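Local coordinates for protein L-threonine dehydrogenase (Flavobacterium frigidimaris, PDB 2YY7) that probably oxidises L-threonine at its 3-hydroxyl, using bound NAD as the hydride acceptor, at residues K4-A10 against E29-D35; I69-M75 against I110-P116. All coordinates share one frame; numbering follows the deposited sequence.

Overall arrangement
Both contacts are pairs of neighbouring parallel strands in one Rossmann sheet, whose central order runs 49-51, 31-35, 5-8, 71-74, 112-118, 164-174. Interaction 1 closes before interaction 2 opens along the chain, yet their centres lie only about 10 Å apart, because strands 5-8 and 71-74 are adjacent and bring the two halves of the sheet together. Backbone bonds stitch this seam, among them a probable one between Ile8 O and Met75 N, 2.8 Å apart. All four segments run the same way, with their C-terminal ends facing NAD: interaction 1 holds the adenosine ribose, and interaction 2 packs against the ribose on the nicotinamide side.

Interaction 1: residues K4-A10 against E29-D35; sequences KILIIGA and ENVIASD. With NAD (nicotinamide-adenine-dinucleotide), chain E.
The carbonyl plane of Ser34 is met from both faces: Gly9 N comes to Ser34 O from one side at 2.7 Å and Ala10 N from the other at 2.9 Å. Beside it, the carboxylate of Asp35 has Gly9 CA off to one side of its plane and the adenosine ribose of NAD ahead. This is the first beta-alpha-beta unit of the Rossmann fold, strands 5-8 and 31-35 lying parallel and joined through helix 13-26. Ile7 O is doubly held as well. Ser34 N sits nearly in line with its C=O bond, although the N-H is bent to 140°. A chi1 of 65° sets Ser34 OG between its own backbone N and carbonyl carbon, above the Ile7 carbonyl plane and 2.8 Å from Ile7 O; serine's short hydroxyl suits this reach to backbone. On the face toward helix 13-26, branched residues fill the space, Ile7 CD1 resting 3.6 Å from Val31 CG1, and small ones let the turn close, Ala10 CB lying 3.5 Å from Ala33 CB. Asp35 accepts from both ribose hydroxyls, OD1 from O2B and OD2 from O3B, the acidic strand end expected of an NAD-binding enzyme. Gly9 has a positive phi of 87°, and a side chain there would clash with the cofactor, for Gly9 CA already lies 3.6 Å from NAD O4B.

Interaction 2: residues I69-M75 against I110-P116; sequences ITDIYLM and IKKIFWP. With NAD (nicotinamide-adenine-dinucleotide), chain E.
Thr70 O is gripped by two consecutive amides, Lys111 N at 2.7 Å and Lys112 N at 3.0 Å, both in its carbonyl plane, the first on a lone pair. From this fork strands 71-74 and 112-118 run parallel, the backbone bonds passing in turn between Ile72 and Lys112, Phe114 and Ile72, and Leu74 and Phe114. The Asp71 and Lys112 side chains run alongside one another. Their charges do not meet directly: a water donates to Asp71 OD1 at 2.6 Å and accepts from Lys112 NZ, which also bonds to Met227 O. Thr70 OG1 donates to Asp71 OD2 from above the carboxylate plane, so the acid is held at both oxygens. With an alanine in place of Asp71, the bridging water and the Thr70 hydroxyl would probably lose this acceptor and the Lys112 ammonium its nearby counter-charge.

Further along the same face come large apolar groups. Phe114 has CG anti to its backbone N (chi1 172°), whereas Tyr73 CG lies beside its own N, and the two side chains are set roughly perpendicular in direction, though their ring planes meet at only 39°; Tyr73 CD1 touches Phe114 CB at 3.6 Å. Helix 216-228 packs over both. The flexible, twice-bent Met75 chain brings SD to the edge of the Phe114 ring, 4.0 Å from CE2, a Met-aromatic contact. On the opposite face, beneath helix 87-106, Ile72 CD1 meets Ile110 CD1 at 3.9 Å. At the C-terminal ends Met75 O approaches NAD C5D, and Pro116 CG lies 3.5 Å from NAD O4D, its compact ring fitting against the ribose. Neighbouring parallel strands whose C-terminal ends line the nicotinamide ribose are characteristic of a Rossmann dinucleotide-binding fold.

Interaction 1: residues K4-A10 against E29-D35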
loop_
_atom_site.group_PDB
_atom_site.type_symbol
_atom_site.label_atom_id
_atom_site.label_comp_id
_atom_site.label_asym_id
_atom_site.label_seq_id
_atom_site.Cartn_x
_atom_site.Cartn_y
_atom_site.Cartn_z
ATOM N N LYS A 4 -2.051 31.185 0.993
ATOM C CA LYS A 4 -2.343 31.246 2.413
ATOM C C LYS A 4 -2.040 29.816 2.847
ATOM O O LYS A 4 -2.775 28.888 2.510
ATOM C CB LYS A 4 -3.812 31.592 2.644
ATOM C CG LYS A 4 -4.125 31.905 4.087
ATOM C CD LYS A 4 -3.271 33.061 4.596
ATOM C CE LYS A 4 -3.610 33.386 6.040
ATOM N NZ LYS A 4 -5.044 33.787 6.173
ATOM N N ILE A 5 -0.955 29.653 3.592
ATOM C CA ILE A 5 -0.483 28.340 4.007
ATOM C C ILE A 5 -0.841 27.844 5.405
ATOM O O ILE A 5 -0.801 28.592 6.380
ATOM C CB ILE A 5 1.059 28.281 3.866
ATOM C CG1 ILE A 5 1.458 28.656 2.433
ATOM C CG2 ILE A 5 1.572 26.886 4.224
ATOM C CD1 ILE A 5 2.933 28.967 2.258
ATOM N N LEU A 6 -1.178 26.562 5.483
ATOM C CA LEU A 6 -1.484 25.919 6.751
ATOM C C LEU A 6 -0.529 24.741 6.900
ATOM O O LEU A 6 -0.544 23.808 6.092
ATOM C CB LEU A 6 -2.928 25.411 6.789
ATOM C CG LEU A 6 -3.268 24.570 8.026
ATOM C CD1 LEU A 6 -3.092 25.410 9.297
ATOM C CD2 LEU A 6 -4.698 24.049 7.917
ATOM N N ILE A 7 0.326 24.802 7.915
ATOM C CA ILE A 7 1.268 23.723 8.170
ATOM C C ILE A 7 0.743 22.910 9.350
ATOM O O ILE A 7 0.623 23.420 10.463
ATOM C CB ILE A 7 2.668 24.268 8.515
ATOM C CG1 ILE A 7 3.233 25.041 7.321
ATOM C CG2 ILE A 7 3.595 23.117 8.884
ATOM C CD1 ILE A 7 4.507 25.790 7.626
ATOM N N ILE A 8 0.411 21.650 9.090
ATOM C CA ILE A 8 -0.104 20.761 10.121
ATOM C C ILE A 8 1.084 19.960 10.648
ATOM O O ILE A 8 1.775 19.286 9.878
ATOM C CB ILE A 8 -1.180 19.824 9.533
ATOM C CG1 ILE A 8 -2.293 20.665 8.899
ATOM C CG2 ILE A 8 -1.763 18.924 10.622
ATOM C CD1 ILE A 8 -3.398 19.835 8.253
ATOM N N GLY A 9 1.320 20.052 11.957
ATOM C CA GLY A 9 2.446 19.375 12.576
ATOM C C GLY A 9 3.644 20.304 12.481
ATOM O O GLY A 9 4.770 19.863 12.263
ATOM N N ALA A 10 3.393 21.600 12.667
ATOM C CA ALA A 10 4.421 22.631 12.557
ATOM C C ALA A 10 5.505 22.629 13.627
ATOM O O ALA A 10 6.559 23.244 13.440
ATOM C CB ALA A 10 3.756 24.014 12.501
ATOM N N GLU A 29 2.209 36.325 8.636
ATOM C CA GLU A 29 0.795 36.006 8.782
ATOM C C GLU A 29 0.162 35.229 7.630
ATOM O O GLU A 29 -1.022 34.901 7.690
ATOM C CB GLU A 29 -0.007 37.285 9.039
ATOM C CG GLU A 29 0.318 37.972 10.364
ATOM C CD GLU A 29 1.708 38.574 10.382
ATOM O OE1 GLU A 29 2.173 39.023 9.312
ATOM O OE2 GLU A 29 2.328 38.613 11.466
ATOM N N ASN A 30 0.932 34.940 6.583
ATOM C CA ASN A 30 0.403 34.168 5.461
ATOM C C ASN A 30 0.617 32.679 5.722
ATOM O O ASN A 30 0.095 31.830 4.999
ATOM C CB ASN A 30 1.094 34.550 4.153
ATOM C CG ASN A 30 0.557 35.832 3.567
ATOM O OD1 ASN A 30 0.899 36.925 4.011
ATOM N ND2 ASN A 30 -0.301 35.706 2.568
ATOM N N VAL A 31 1.393 32.376 6.758
ATOM C CA VAL A 31 1.691 30.997 7.124
ATOM C C VAL A 31 1.140 30.701 8.516
ATOM O O VAL A 31 1.589 31.272 9.509
ATOM C CB VAL A 31 3.211 30.738 7.121
ATOM C CG1 VAL A 31 3.488 29.268 7.372
ATOM C CG2 VAL A 31 3.820 31.189 5.796
ATOM N N ILE A 32 0.156 29.809 8.578
ATOM C CA ILE A 32 -0.464 29.435 9.841
ATOM C C ILE A 32 0.141 28.123 10.328
ATOM O O ILE A 32 0.120 27.124 9.611
ATOM C CB ILE A 32 -1.992 29.227 9.679
ATOM C CG1 ILE A 32 -2.621 30.410 8.932
ATOM C CG2 ILE A 32 -2.638 29.038 11.047
ATOM C CD1 ILE A 32 -2.482 31.747 9.624
ATOM N N ALA A 33 0.687 28.129 11.540
ATOM C CA ALA A 33 1.282 26.929 12.117
ATOM C C ALA A 33 0.241 26.241 12.991
ATOM O O ALA A 33 -0.462 26.899 13.755
ATOM C CB ALA A 33 2.511 27.294 12.954
ATOM N N SER A 34 0.133 24.921 12.870
ATOM C CA SER A 34 -0.830 24.164 13.663
ATOM C C SER A 34 -0.199 22.854 14.106
ATOM O O SER A 34 0.632 22.281 13.404
ATOM C CB SER A 34 -2.110 23.885 12.863
ATOM O OG SER A 34 -1.863 23.042 11.750
ATOM N N ASP A 35 -0.601 22.389 15.282
ATOM C CA ASP A 35 -0.061 21.163 15.843
ATOM C C ASP A 35 -0.966 20.748 16.999
ATOM O O ASP A 35 -1.744 21.562 17.504
ATOM C CB ASP A 35 1.360 21.430 16.340
ATOM C CG ASP A 35 2.168 20.164 16.500
ATOM O OD1 ASP A 35 1.917 19.413 17.467
ATOM O OD2 ASP A 35 3.051 19.919 15.647
HETATM P PA NAD E . 8.085 15.022 14.042
HETATM O O1A NAD E . 9.325 15.708 14.499
HETATM O O2A NAD E . 7.725 13.788 14.788
HETATM O O5B NAD E . 6.881 16.044 13.932
HETATM C C5B NAD E . 5.553 15.609 13.885
HETATM C C4B NAD E . 4.655 16.697 14.420
HETATM O O4B NAD E . 3.304 16.296 14.183
HETATM C C3B NAD E . 4.843 16.909 15.941
HETATM O O3B NAD E . 5.089 18.290 16.256
HETATM C C2B NAD E . 3.544 16.346 16.531
HETATM O O2B NAD E . 3.155 17.008 17.722
HETATM C C1B NAD E . 2.561 16.563 15.370
HETATM N N9A NAD E . 1.354 15.731 15.482
HETATM C C8A NAD E . 1.308 14.387 15.854
HETATM N N7A NAD E . 0.023 14.003 15.859
HETATM C C5A NAD E . -0.720 15.066 15.480
HETATM C C6A NAD E . -2.091 15.227 15.355
HETATM N N6A NAD E . -2.912 14.255 15.691
HETATM N N1A NAD E . -2.589 16.447 14.978
HETATM C C2A NAD E . -1.743 17.515 14.717
HETATM N N3A NAD E . -0.376 17.384 14.864
HETATM C C4A NAD E . 0.107 16.158 15.251
HETATM O O3 NAD E . 8.283 14.534 12.525
HETATM P PN NAD E . 9.134 15.219 11.326
HETATM O O1N NAD E . 8.951 16.708 11.276
HETATM O O2N NAD E . 10.474 14.572 11.362
HETATM O O5D NAD E . 8.381 14.594 10.031
HETATM C C5D NAD E . 7.316 15.306 9.384
HETATM C C4D NAD E . 6.871 14.500 8.133
HETATM O O4D NAD E . 7.994 14.211 7.320
HETATM C C3D NAD E . 6.265 13.134 8.466
HETATM O O3D NAD E . 5.259 12.838 7.502
HETATM C C2D NAD E . 7.408 12.174 8.240
HETATM O O2D NAD E . 6.879 10.884 8.039
HETATM C C1D NAD E . 8.120 12.799 7.041
HETATM N N1N NAD E . 9.525 12.332 6.982
HETATM C C2N NAD E . 10.428 12.748 7.939
HETATM C C3N NAD E . 11.744 12.303 7.875
HETATM C C7N NAD E . 12.778 12.830 8.832
HETATM O O7N NAD E . 14.034 12.257 8.720
HETATM N N7N NAD E . 12.493 13.756 9.766
HETATM C C4N NAD E . 12.144 11.417 6.857
HETATM C C5N NAD E . 11.225 11.025 5.880
HETATM C C6N NAD E . 9.917 11.464 5.956
#

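Interaction 2: residues I69-M75 against I110-P116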
loop_
_atom_site.group_PDB
_atom_site.type_symbol
_atom_site.label_atom_id
_atom_site.label_comp_id
_atom_site.label_asym_id
_atom_site.label_seq_id
_atom_site.Cartn_x
_atom_site.Cartn_y
_atom_site.Cartn_z
ATOM N N ILE A 69 -7.398 29.168 3.765
ATOM C CA ILE A 69 -6.229 28.433 3.290
ATOM C C ILE A 69 -6.291 27.973 1.840
ATOM O O ILE A 69 -7.330 27.506 1.371
ATOM C CB ILE A 69 -5.985 27.185 4.173
ATOM C CG1 ILE A 69 -5.753 27.616 5.627
ATOM C CG2 ILE A 69 -4.806 26.368 3.628
ATOM C CD1 ILE A 69 -4.569 28.537 5.813
ATOM N N THR A 70 -5.164 28.092 1.140
ATOM C CA THR A 70 -5.071 27.650 -0.246
ATOM C C THR A 70 -4.102 26.466 -0.347
ATOM O O THR A 70 -4.298 25.576 -1.169
ATOM C CB THR A 70 -4.579 28.781 -1.187
ATOM O OG1 THR A 70 -3.248 29.169 -0.827
ATOM C CG2 THR A 70 -5.500 29.990 -1.092
ATOM N N ASP A 71 -3.073 26.455 0.498
ATOM C CA ASP A 71 -2.073 25.385 0.500
ATOM C C ASP A 71 -1.936 24.698 1.864
ATOM O O ASP A 71 -1.895 25.356 2.902
ATOM C CB ASP A 71 -0.684 25.921 0.128
ATOM C CG ASP A 71 -0.621 26.520 -1.264
ATOM O OD1 ASP A 71 0.500 26.549 -1.820
ATOM O OD2 ASP A 71 -1.659 26.971 -1.795
ATOM N N ILE A 72 -1.838 23.374 1.857
ATOM C CA ILE A 72 -1.660 22.634 3.099
ATOM C C ILE A 72 -0.427 21.743 3.031
ATOM O O ILE A 72 -0.244 20.989 2.072
ATOM C CB ILE A 72 -2.882 21.736 3.437
ATOM C CG1 ILE A 72 -4.069 22.602 3.863
ATOM C CG2 ILE A 72 -2.517 20.753 4.567
ATOM C CD1 ILE A 72 -5.259 21.809 4.364
ATOM N N TYR A 73 0.430 21.870 4.041
ATOM C CA TYR A 73 1.623 21.043 4.165
ATOM C C TYR A 73 1.304 20.137 5.359
ATOM O O TYR A 73 1.348 20.581 6.510
ATOM C CB TYR A 73 2.865 21.892 4.475
ATOM C CG TYR A 73 3.334 22.775 3.337
ATOM C CD1 TYR A 73 4.544 22.522 2.683
ATOM C CD2 TYR A 73 2.580 23.873 2.926
ATOM C CE1 TYR A 73 4.995 23.350 1.647
ATOM C CE2 TYR A 73 3.018 24.708 1.890
ATOM C CZ TYR A 73 4.226 24.441 1.256
ATOM O OH TYR A 73 4.657 25.263 0.238
ATOM N N LEU A 74 0.952 18.885 5.077
ATOM C CA LEU A 74 0.609 17.910 6.118
ATOM C C LEU A 74 1.853 17.165 6.590
ATOM O O LEU A 74 2.291 16.192 5.968
ATOM C CB LEU A 74 -0.417 16.913 5.579
ATOM C CG LEU A 74 -0.812 15.718 6.456
ATOM C CD1 LEU A 74 -1.424 16.194 7.761
ATOM C CD2 LEU A 74 -1.802 14.854 5.696
ATOM N N MET A 75 2.410 17.620 7.703
ATOM C CA MET A 75 3.621 17.029 8.247
ATOM C C MET A 75 3.367 16.081 9.407
ATOM O O MET A 75 4.257 15.331 9.792
ATOM C CB MET A 75 4.569 18.139 8.703
ATOM C CG MET A 75 4.744 19.248 7.676
ATOM S SD MET A 75 5.291 18.627 6.065
ATOM C CE MET A 75 7.063 18.546 6.322
ATOM N N ILE A 110 -9.356 23.748 -0.828
ATOM C CA ILE A 110 -7.954 24.163 -0.835
ATOM C C ILE A 110 -7.466 23.927 -2.262
ATOM O O ILE A 110 -8.108 23.212 -3.031
ATOM C CB ILE A 110 -7.073 23.359 0.165
ATOM C CG1 ILE A 110 -7.029 21.884 -0.227
ATOM C CG2 ILE A 110 -7.612 23.519 1.591
ATOM C CD1 ILE A 110 -6.072 21.071 0.623
ATOM N N LYS A 111 -6.335 24.522 -2.622
ATOM C CA LYS A 111 -5.819 24.391 -3.979
ATOM C C LYS A 111 -4.643 23.442 -4.172
ATOM O O LYS A 111 -4.564 22.746 -5.184
ATOM C CB LYS A 111 -5.402 25.772 -4.512
ATOM C CG LYS A 111 -6.510 26.811 -4.557
ATOM C CD LYS A 111 -6.004 28.110 -5.177
ATOM C CE LYS A 111 -7.107 29.154 -5.258
ATOM N NZ LYS A 111 -6.638 30.426 -5.886
ATOM N N LYS A 112 -3.724 23.421 -3.213
ATOM C CA LYS A 112 -2.531 22.598 -3.343
ATOM C C LYS A 112 -2.166 21.878 -2.048
ATOM O O LYS A 112 -2.460 22.351 -0.949
ATOM C CB LYS A 112 -1.369 23.498 -3.789
ATOM C CG LYS A 112 -0.090 22.784 -4.217
ATOM C CD LYS A 112 1.012 23.794 -4.578
ATOM C CE LYS A 112 0.613 24.683 -5.755
ATOM N NZ LYS A 112 1.686 25.670 -6.118
ATOM N N ILE A 113 -1.509 20.734 -2.191
ATOM C CA ILE A 113 -1.102 19.946 -1.041
ATOM C C ILE A 113 0.326 19.452 -1.151
ATOM O O ILE A 113 0.785 19.069 -2.233
ATOM C CB ILE A 113 -1.975 18.672 -0.882
ATOM C CG1 ILE A 113 -3.421 19.044 -0.564
ATOM C CG2 ILE A 113 -1.398 17.777 0.218
ATOM C CD1 ILE A 113 -4.367 17.863 -0.628
ATOM N N PHE A 114 1.032 19.488 -0.027
ATOM C CA PHE A 114 2.360 18.913 0.038
ATOM C C PHE A 114 2.233 17.863 1.131
ATOM O O PHE A 114 1.757 18.155 2.233
ATOM C CB PHE A 114 3.461 19.882 0.470
ATOM C CG PHE A 114 4.784 19.184 0.710
ATOM C CD1 PHE A 114 5.558 18.745 -0.368
ATOM C CD2 PHE A 114 5.190 18.850 2.003
ATOM C CE1 PHE A 114 6.709 17.982 -0.168
ATOM C CE2 PHE A 114 6.344 18.084 2.221
ATOM C CZ PHE A 114 7.104 17.647 1.130
ATOM N N TRP A 115 2.636 16.643 0.815
ATOM C CA TRP A 115 2.592 15.550 1.769
ATOM C C TRP A 115 3.871 14.760 1.539
ATOM O O TRP A 115 4.109 14.259 0.446
ATOM C CB TRP A 115 1.375 14.662 1.524
ATOM C CG TRP A 115 1.406 13.419 2.361
ATOM C CD1 TRP A 115 1.133 13.315 3.696
ATOM C CD2 TRP A 115 1.817 12.119 1.933
ATOM N NE1 TRP A 115 1.353 12.030 4.127
ATOM C CE2 TRP A 115 1.774 11.274 3.063
ATOM C CE3 TRP A 115 2.225 11.586 0.703
ATOM C CZ2 TRP A 115 2.122 9.920 2.999
ATOM C CZ3 TRP A 115 2.573 10.236 0.639
ATOM C CH2 TRP A 115 2.516 9.421 1.781
ATOM N N PRO A 116 4.720 14.646 2.567
ATOM C CA PRO A 116 5.963 13.904 2.377
ATOM C C PRO A 116 5.862 12.407 2.613
ATOM O O PRO A 116 5.170 11.945 3.527
ATOM C CB PRO A 116 6.895 14.566 3.371
ATOM C CG PRO A 116 5.964 14.777 4.557
ATOM C CD PRO A 116 4.695 15.306 3.889
HETATM P PA NAD E . 8.085 15.022 14.042
HETATM O O1A NAD E . 9.325 15.708 14.499
HETATM O O2A NAD E . 7.725 13.788 14.788
HETATM O O5B NAD E . 6.881 16.044 13.932
HETATM C C5B NAD E . 5.553 15.609 13.885
HETATM C C4B NAD E . 4.655 16.697 14.420
HETATM O O4B NAD E . 3.304 16.296 14.183
HETATM C C3B NAD E . 4.843 16.909 15.941
HETATM O O3B NAD E . 5.089 18.290 16.256
HETATM C C2B NAD E . 3.544 16.346 16.531
HETATM O O2B NAD E . 3.155 17.008 17.722
HETATM C C1B NAD E . 2.561 16.563 15.370
HETATM N N9A NAD E . 1.354 15.731 15.482
HETATM C C8A NAD E . 1.308 14.387 15.854
HETATM N N7A NAD E . 0.023 14.003 15.859
HETATM C C5A NAD E . -0.720 15.066 15.480
HETATM C C6A NAD E . -2.091 15.227 15.355
HETATM N N6A NAD E . -2.912 14.255 15.691
HETATM N N1A NAD E . -2.589 16.447 14.978
HETATM C C2A NAD E . -1.743 17.515 14.717
HETATM N N3A NAD E . -0.376 17.384 14.864
HETATM C C4A NAD E . 0.107 16.158 15.251
HETATM O O3 NAD E . 8.283 14.534 12.525
HETATM P PN NAD E . 9.134 15.219 11.326
HETATM O O1N NAD E . 8.951 16.708 11.276
HETATM O O2N NAD E . 10.474 14.572 11.362
HETATM O O5D NAD E . 8.381 14.594 10.031
HETATM C C5D NAD E . 7.316 15.306 9.384
HETATM C C4D NAD E . 6.871 14.500 8.133
HETATM O O4D NAD E . 7.994 14.211 7.320
HETATM C C3D NAD E . 6.265 13.134 8.466
HETATM O O3D NAD E . 5.259 12.838 7.502
HETATM C C2D NAD E . 7.408 12.174 8.240
HETATM O O2D NAD E . 6.879 10.884 8.039
HETATM C C1D NAD E . 8.120 12.799 7.041
HETATM N N1N NAD E . 9.525 12.332 6.982
HETATM C C2N NAD E . 10.428 12.748 7.939
HETATM C C3N NAD E . 11.744 12.303 7.875
HETATM C C7N NAD E . 12.778 12.830 8.832
HETATM O O7N NAD E . 14.034 12.257 8.720
HETATM N N7N NAD E . 12.493 13.756 9.766
HETATM C C4N NAD E . 12.144 11.417 6.857
HETATM C C5N NAD E . 11.225 11.025 5.880
HETATM C C6N NAD E . 9.917 11.464 5.956
HETATM O O HOH W 1 1.552 27.519 -4.025
#